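Local structure of lectin (Cicer arietinum, 3V6N) at residues F76-N81 with D106-F111; K211-Y216 with G222-E227. The protein agglutinates red blood cells and is a chickpea albumin of hemopexin fold that binds calcium and sodium ions in its central channel. All coordinates share one frame; numbering follows the deposited sequence.

Interaction 1 of 2, residues F76-N81 with D106-F111; sequences FIFYEN and DMFPFF
With CG set opposite the carbonyl carbon and beside the backbone N in both Phe-76 (chi1 -86°) and Phe-108 (chi1 -52°), the two benzyl groups swing out from facing backbones and meet. The edge of Phe-108 points at a face of Phe-76. Atom CZ of Phe-108 stands 4.1 Å from CE1 of Phe-76, above the rim of that ring and not over its centre. The ring centroids lie 5.6 Å apart and the planes make 57°, an edge-to-face pair well short of perpendicular. Met-107 takes a different course: its chain bends at chi2 and chi3 and wraps past the same corner of Phe-76. Its CG comes to 4.0 Å from CE1 of Phe-76, while its SD, 5.5 Å from the centroid of the Phe-76 ring, lies at the ring's edge, a Met-aromatic contact. A flexible thioether suits this place because it can bend around a rigid ring. Phe-78, two residues along the strand and so on the same side of it as Phe-76, offers its edge to Phe-108, with CZ of Phe-78 4.0 Å from CE2 of Phe-108. Phe-108 thus fits against both strand phenylalanines by its far end, just where the chain leaves the helix. Cys-83 of the next strand touches both Phe-78 and Met-107, and Ile-143 of strand 139-144 packs on Phe-108. Phe-78 also touches the calcium ligand Asp-65. Such an aromatic seam between one blade's sheet and the chain leading to the next is in keeping with the four-bladed beta-propeller of the hemopexin fold.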
loop_
_atom_site.group_PDB
_atom_site.type_symbol
_atom_site.label_atom_id
_atom_site.label_comp_id
_atom_site.label_asym_id
_atom_site.label_seq_id
_atom_site.Cartn_x
_atom_site.Cartn_y
_atom_site.Cartn_z
ATOM N N PHE A 76 12.436 9.368 -4.875
ATOM C CA PHE A 76 11.788 8.459 -3.936
ATOM C C PHE A 76 10.561 9.180 -3.412
ATOM O O PHE A 76 10.618 10.368 -3.071
ATOM C CB PHE A 76 12.705 8.053 -2.765
ATOM C CG PHE A 76 13.595 6.859 -3.061
ATOM C CD1 PHE A 76 13.103 5.559 -2.975
ATOM C CD2 PHE A 76 14.928 7.043 -3.426
ATOM C CE1 PHE A 76 13.914 4.467 -3.267
ATOM C CE2 PHE A 76 15.748 5.963 -3.725
ATOM C CZ PHE A 76 15.242 4.668 -3.644
ATOM N N ILE A 77 9.442 8.476 -3.383
ATOM C CA ILE A 77 8.213 9.032 -2.815
ATOM C C ILE A 77 7.773 8.080 -1.698
ATOM O O ILE A 77 8.115 6.899 -1.725
ATOM C CB ILE A 77 7.116 9.249 -3.902
ATOM C CG1 ILE A 77 6.766 7.911 -4.572
ATOM C CG2 ILE A 77 7.575 10.304 -4.927
ATOM C CD1 ILE A 77 5.493 7.942 -5.396
ATOM N N PHE A 78 7.063 8.589 -0.702
ATOM C CA PHE A 78 6.618 7.766 0.420
ATOM C C PHE A 78 5.147 7.990 0.716
ATOM O O PHE A 78 4.617 9.055 0.434
ATOM C CB PHE A 78 7.399 8.099 1.696
ATOM C CG PHE A 78 8.876 7.838 1.602
ATOM C CD1 PHE A 78 9.437 6.758 2.252
ATOM C CD2 PHE A 78 9.704 8.675 0.856
ATOM C CE1 PHE A 78 10.803 6.525 2.177
ATOM C CE2 PHE A 78 11.068 8.453 0.777
ATOM C CZ PHE A 78 11.617 7.377 1.441
ATOM N N TYR A 79 4.505 6.967 1.280
ATOM C CA TYR A 79 3.225 7.122 1.956
ATOM C C TYR A 79 3.176 6.156 3.147
ATOM O O TYR A 79 3.282 4.922 2.971
ATOM C CB TYR A 79 2.030 6.890 1.028
ATOM C CG TYR A 79 0.729 6.947 1.817
ATOM C CD1 TYR A 79 0.244 8.167 2.288
ATOM C CD2 TYR A 79 0.018 5.786 2.131
ATOM C CE1 TYR A 79 -0.915 8.238 3.029
ATOM C CE2 TYR A 79 -1.158 5.848 2.871
ATOM C CZ TYR A 79 -1.620 7.077 3.311
ATOM O OH TYR A 79 -2.778 7.170 4.061
ATOM N N GLU A 80 3.038 6.719 4.345
ATOM C CA GLU A 80 3.155 5.947 5.581
ATOM C C GLU A 80 4.370 5.012 5.519
ATOM O O GLU A 80 5.489 5.462 5.232
ATOM C CB GLU A 80 1.853 5.184 5.872
ATOM C CG GLU A 80 0.688 6.089 6.279
ATOM C CD GLU A 80 -0.626 5.338 6.507
ATOM O OE1 GLU A 80 -0.656 4.097 6.396
ATOM O OE2 GLU A 80 -1.642 5.997 6.809
ATOM N N ASN A 81 4.167 3.714 5.726
ATOM C CA ASN A 81 5.311 2.793 5.726
ATOM C C ASN A 81 5.790 2.253 4.355
ATOM O O ASN A 81 6.662 1.400 4.301
ATOM C CB ASN A 81 5.156 1.704 6.809
ATOM C CG ASN A 81 4.356 0.502 6.356
ATOM O OD1 ASN A 81 3.997 -0.364 7.167
ATOM N ND2 ASN A 81 4.125 0.400 5.070
ATOM N N ASP A 106 12.138 -2.855 3.832
ATOM C CA ASP A 106 12.653 -3.663 2.729
ATOM C C ASP A 106 13.516 -2.850 1.785
ATOM O O ASP A 106 14.411 -3.387 1.146
ATOM C CB ASP A 106 11.512 -4.309 1.933
ATOM C CG ASP A 106 10.826 -5.440 2.697
ATOM O OD1 ASP A 106 11.394 -5.962 3.681
ATOM O OD2 ASP A 106 9.699 -5.801 2.320
ATOM N N MET A 107 13.231 -1.560 1.670
ATOM C CA MET A 107 14.029 -0.693 0.808
ATOM C C MET A 107 15.274 -0.194 1.547
ATOM O O MET A 107 16.326 -0.028 0.936
ATOM C CB MET A 107 13.178 0.480 0.324
ATOM C CG MET A 107 13.745 1.226 -0.870
ATOM S SD MET A 107 13.271 0.473 -2.434
ATOM C CE MET A 107 11.630 1.144 -2.672
ATOM N N PHE A 108 15.131 0.046 2.855
ATOM C CA PHE A 108 16.192 0.587 3.723
ATOM C C PHE A 108 16.238 -0.198 5.029
ATOM O O PHE A 108 15.665 0.245 6.028
ATOM C CB PHE A 108 15.944 2.068 4.066
ATOM C CG PHE A 108 15.695 2.949 2.873
ATOM C CD1 PHE A 108 16.737 3.310 2.020
ATOM C CD2 PHE A 108 14.421 3.430 2.609
ATOM C CE1 PHE A 108 16.509 4.124 0.922
ATOM C CE2 PHE A 108 14.182 4.246 1.502
ATOM C CZ PHE A 108 15.228 4.591 0.658
ATOM N N PRO A 109 16.924 -1.363 5.036
ATOM C CA PRO A 109 16.899 -2.252 6.210
ATOM C C PRO A 109 17.496 -1.674 7.487
ATOM O O PRO A 109 17.158 -2.130 8.581
ATOM C CB PRO A 109 17.712 -3.472 5.747
ATOM C CG PRO A 109 17.597 -3.457 4.249
ATOM C CD PRO A 109 17.610 -1.992 3.889
ATOM N N PHE A 110 18.375 -0.681 7.362
ATOM C CA PHE A 110 18.997 -0.052 8.541
ATOM C C PHE A 110 17.967 0.687 9.403
ATOM O O PHE A 110 18.241 1.035 10.556
ATOM C CB PHE A 110 20.153 0.875 8.132
ATOM C CG PHE A 110 19.859 1.736 6.923
ATOM C CD1 PHE A 110 20.308 1.359 5.658
ATOM C CD2 PHE A 110 19.147 2.921 7.052
ATOM C CE1 PHE A 110 20.049 2.144 4.544
ATOM C CE2 PHE A 110 18.885 3.713 5.946
ATOM C CZ PHE A 110 19.333 3.328 4.688
ATOM N N PHE A 111 16.770 0.903 8.857
ATOM C CA PHE A 111 15.698 1.562 9.619
ATOM C C PHE A 111 14.887 0.631 10.516
ATOM O O PHE A 111 14.142 1.092 11.396
ATOM C CB PHE A 111 14.777 2.376 8.698
ATOM C CG PHE A 111 15.368 3.694 8.262
ATOM C CD1 PHE A 111 16.193 4.429 9.127
ATOM C CD2 PHE A 111 15.079 4.224 7.005
ATOM C CE1 PHE A 111 16.731 5.647 8.735
ATOM C CE2 PHE A 111 15.617 5.450 6.614
ATOM C CZ PHE A 111 16.443 6.156 7.479
#

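Interaction 2 of 2, residues K211-Y216 with G222-E227; sequences KKTLDY and GIIPLE
Facing Leu-214 and Thr-213 on the short helix 213-216, the tail 222-227 makes its contact chiefly through Ile-224. It starts at Gly-222, whose positive phi of 91° is a conformation suited to glycine, since a CB there would be jammed against the preceding carbonyl O. The side chain of Ile-223 makes no contact with 211-216, leaving the next residue to face the helix. Ile-224 holds CG1 between the backbone N and the carbonyl carbon (chi1 70°), which extends the longer branch toward the helix. There CG1 of Ile-224 lies 4.0 Å from CD2 of Leu-214, the two side chains sliding past each other in opposite directions. The other leucine methyl, CD1 of Leu-214, rests 3.9 Å from the carbonyl O of Ile-224, so the fork of the leucine covers backbone as well as side chain. Further out, the tip of Ile-224, CD1, is 4.4 Å from CG2 of Thr-213, a looser touch. Threonine suits its position by having two branches: the methyl turns to the isoleucine, while OG1 makes a weak hydrogen bond to the carbonyl O of Glu-191. Pro-225 follows a cis peptide bond, which redirects the chain. Leu-226 then lies on Ile-22 and shares a backbone hydrogen bond with Gly-4. Ile-224 therefore sits between helix 213-216, which follows strand 210-212 of the last sheet, and Ile-22 of strand 17-22 in the first, where the C-terminal tail runs beside the start of the chain.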
loop_
_atom_site.group_PDB
_atom_site.type_symbol
_atom_site.label_atom_id
_atom_site.label_comp_id
_atom_site.label_asym_id
_atom_site.label_seq_id
_atom_site.Cartn_x
_atom_site.Cartn_y
_atom_site.Cartn_z
ATOM N N LYS A 211 9.679 32.532 8.486
ATOM C CA LYS A 211 8.667 33.415 7.887
ATOM C C LYS A 211 7.431 32.670 7.378
ATOM O O LYS A 211 7.327 31.452 7.509
ATOM C CB LYS A 211 9.257 34.254 6.744
ATOM C CG LYS A 211 10.407 35.168 7.121
ATOM C CD LYS A 211 11.704 34.568 6.624
ATOM C CE LYS A 211 12.773 35.632 6.427
ATOM N NZ LYS A 211 13.636 35.788 7.636
ATOM N N LYS A 212 6.505 33.423 6.794
ATOM C CA LYS A 212 5.261 32.887 6.259
ATOM C C LYS A 212 5.403 32.508 4.794
ATOM O O LYS A 212 5.813 33.319 3.962
ATOM C CB LYS A 212 4.125 33.895 6.432
ATOM C CG LYS A 212 3.671 34.036 7.877
ATOM C CD LYS A 212 2.217 34.467 7.964
ATOM C CE LYS A 212 1.284 33.509 7.218
ATOM N NZ LYS A 212 -0.037 34.125 6.912
ATOM N N THR A 213 5.057 31.264 4.490
ATOM C CA THR A 213 5.192 30.729 3.144
ATOM C C THR A 213 4.487 31.584 2.078
ATOM O O THR A 213 5.018 31.768 0.970
ATOM C CB THR A 213 4.731 29.255 3.093
ATOM O OG1 THR A 213 5.406 28.510 4.122
ATOM C CG2 THR A 213 5.050 28.625 1.738
ATOM N N LEU A 214 3.309 32.107 2.422
ATOM C CA LEU A 214 2.508 32.929 1.504
ATOM C C LEU A 214 3.142 34.298 1.192
ATOM O O LEU A 214 2.897 34.857 0.123
ATOM C CB LEU A 214 1.058 33.079 2.007
ATOM C CG LEU A 214 0.164 31.830 1.882
ATOM C CD1 LEU A 214 -1.185 32.019 2.561
ATOM C CD2 LEU A 214 -0.025 31.427 0.420
ATOM N N ASP A 215 3.954 34.829 2.106
ATOM C CA ASP A 215 4.733 36.043 1.812
ATOM C C ASP A 215 5.849 35.783 0.780
ATOM O O ASP A 215 6.147 36.644 -0.048
ATOM C CB ASP A 215 5.352 36.638 3.082
ATOM C CG ASP A 215 4.316 37.177 4.070
ATOM O OD1 ASP A 215 3.143 37.373 3.693
ATOM O OD2 ASP A 215 4.690 37.426 5.239
ATOM N N TYR A 216 6.461 34.602 0.835
ATOM C CA TYR A 216 7.577 34.264 -0.058
ATOM C C TYR A 216 7.087 33.776 -1.433
ATOM O O TYR A 216 7.718 34.064 -2.458
ATOM C CB TYR A 216 8.464 33.214 0.616
ATOM C CG TYR A 216 9.776 32.877 -0.082
ATOM C CD1 TYR A 216 10.861 33.739 -0.017
ATOM C CD2 TYR A 216 9.942 31.661 -0.753
ATOM C CE1 TYR A 216 12.075 33.423 -0.613
ATOM C CE2 TYR A 216 11.146 31.340 -1.373
ATOM C CZ TYR A 216 12.210 32.228 -1.294
ATOM O OH TYR A 216 13.411 31.932 -1.878
ATOM N N GLY A 222 -4.554 31.002 -2.018
ATOM C CA GLY A 222 -5.790 30.299 -2.368
ATOM C C GLY A 222 -5.594 28.830 -2.694
ATOM O O GLY A 222 -6.559 28.109 -2.957
ATOM N N ILE A 223 -4.342 28.385 -2.682
ATOM C CA ILE A 223 -4.019 26.971 -2.868
ATOM C C ILE A 223 -3.723 26.334 -1.507
ATOM O O ILE A 223 -4.236 25.259 -1.190
ATOM C CB ILE A 223 -2.837 26.784 -3.859
ATOM C CG1 ILE A 223 -3.223 27.318 -5.245
ATOM C CG2 ILE A 223 -2.413 25.322 -3.929
ATOM C CD1 ILE A 223 -2.135 27.230 -6.294
ATOM N N ILE A 224 -2.880 26.992 -0.716
ATOM C CA ILE A 224 -2.678 26.594 0.672
ATOM C C ILE A 224 -3.162 27.706 1.600
ATOM O O ILE A 224 -3.059 28.886 1.246
ATOM C CB ILE A 224 -1.207 26.214 1.006
ATOM C CG1 ILE A 224 -0.277 27.437 0.996
ATOM C CG2 ILE A 224 -0.701 25.116 0.084
ATOM C CD1 ILE A 224 0.907 27.307 1.937
ATOM N N PRO A 225 -3.731 27.339 2.769
ATOM C CA PRO A 225 -4.078 25.963 3.154
ATOM C C PRO A 225 -5.181 25.396 2.259
ATOM O O PRO A 225 -5.966 26.164 1.697
ATOM C CB PRO A 225 -4.575 26.096 4.605
ATOM C CG PRO A 225 -4.850 27.552 4.811
ATOM C CD PRO A 225 -3.969 28.305 3.860
ATOM N N LEU A 226 -5.216 24.072 2.110
ATOM C CA LEU A 226 -6.266 23.402 1.342
ATOM C C LEU A 226 -7.297 22.823 2.322
ATOM O O LEU A 226 -7.024 21.830 3.005
ATOM C CB LEU A 226 -5.675 22.303 0.435
ATOM C CG LEU A 226 -6.094 22.213 -1.050
ATOM C CD1 LEU A 226 -5.110 21.381 -1.863
ATOM C CD2 LEU A 226 -7.511 21.687 -1.255
ATOM N N GLU A 227 -8.467 23.460 2.407
ATOM C CA GLU A 227 -9.563 22.960 3.252
ATOM C C GLU A 227 -10.512 22.066 2.455
ATOM O O GLU A 227 -10.735 22.278 1.261
ATOM C CB GLU A 227 -10.333 24.114 3.912
ATOM C CG GLU A 227 -10.960 23.773 5.266
ATOM C CD GLU A 227 -12.394 23.244 5.185
ATOM O OE1 GLU A 227 -13.295 23.874 5.786
ATOM O OE2 GLU A 227 -12.636 22.198 4.538
#

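In the fold
Interactions 1 and 2 lie on opposite sides of the chain's centre, 29 Å apart between their own centres, and share no element. Both are largely buried apolar contacts next to a short helix that follows the last strand of a sheet. In 76-81 with 106-111 the partners are a strand and the chain leaving a helix, and packing is aromatic, with a thioether alongside; its margin also reaches the second subunit, where Glu-80 forms a salt bridge with Lys-103 of that subunit. In 211-216 with 222-227 the packing is aliphatic, between a helix and an irregular tail, and no other chain of the assembly touches it. Interaction 1 also lies closer to the bound ions.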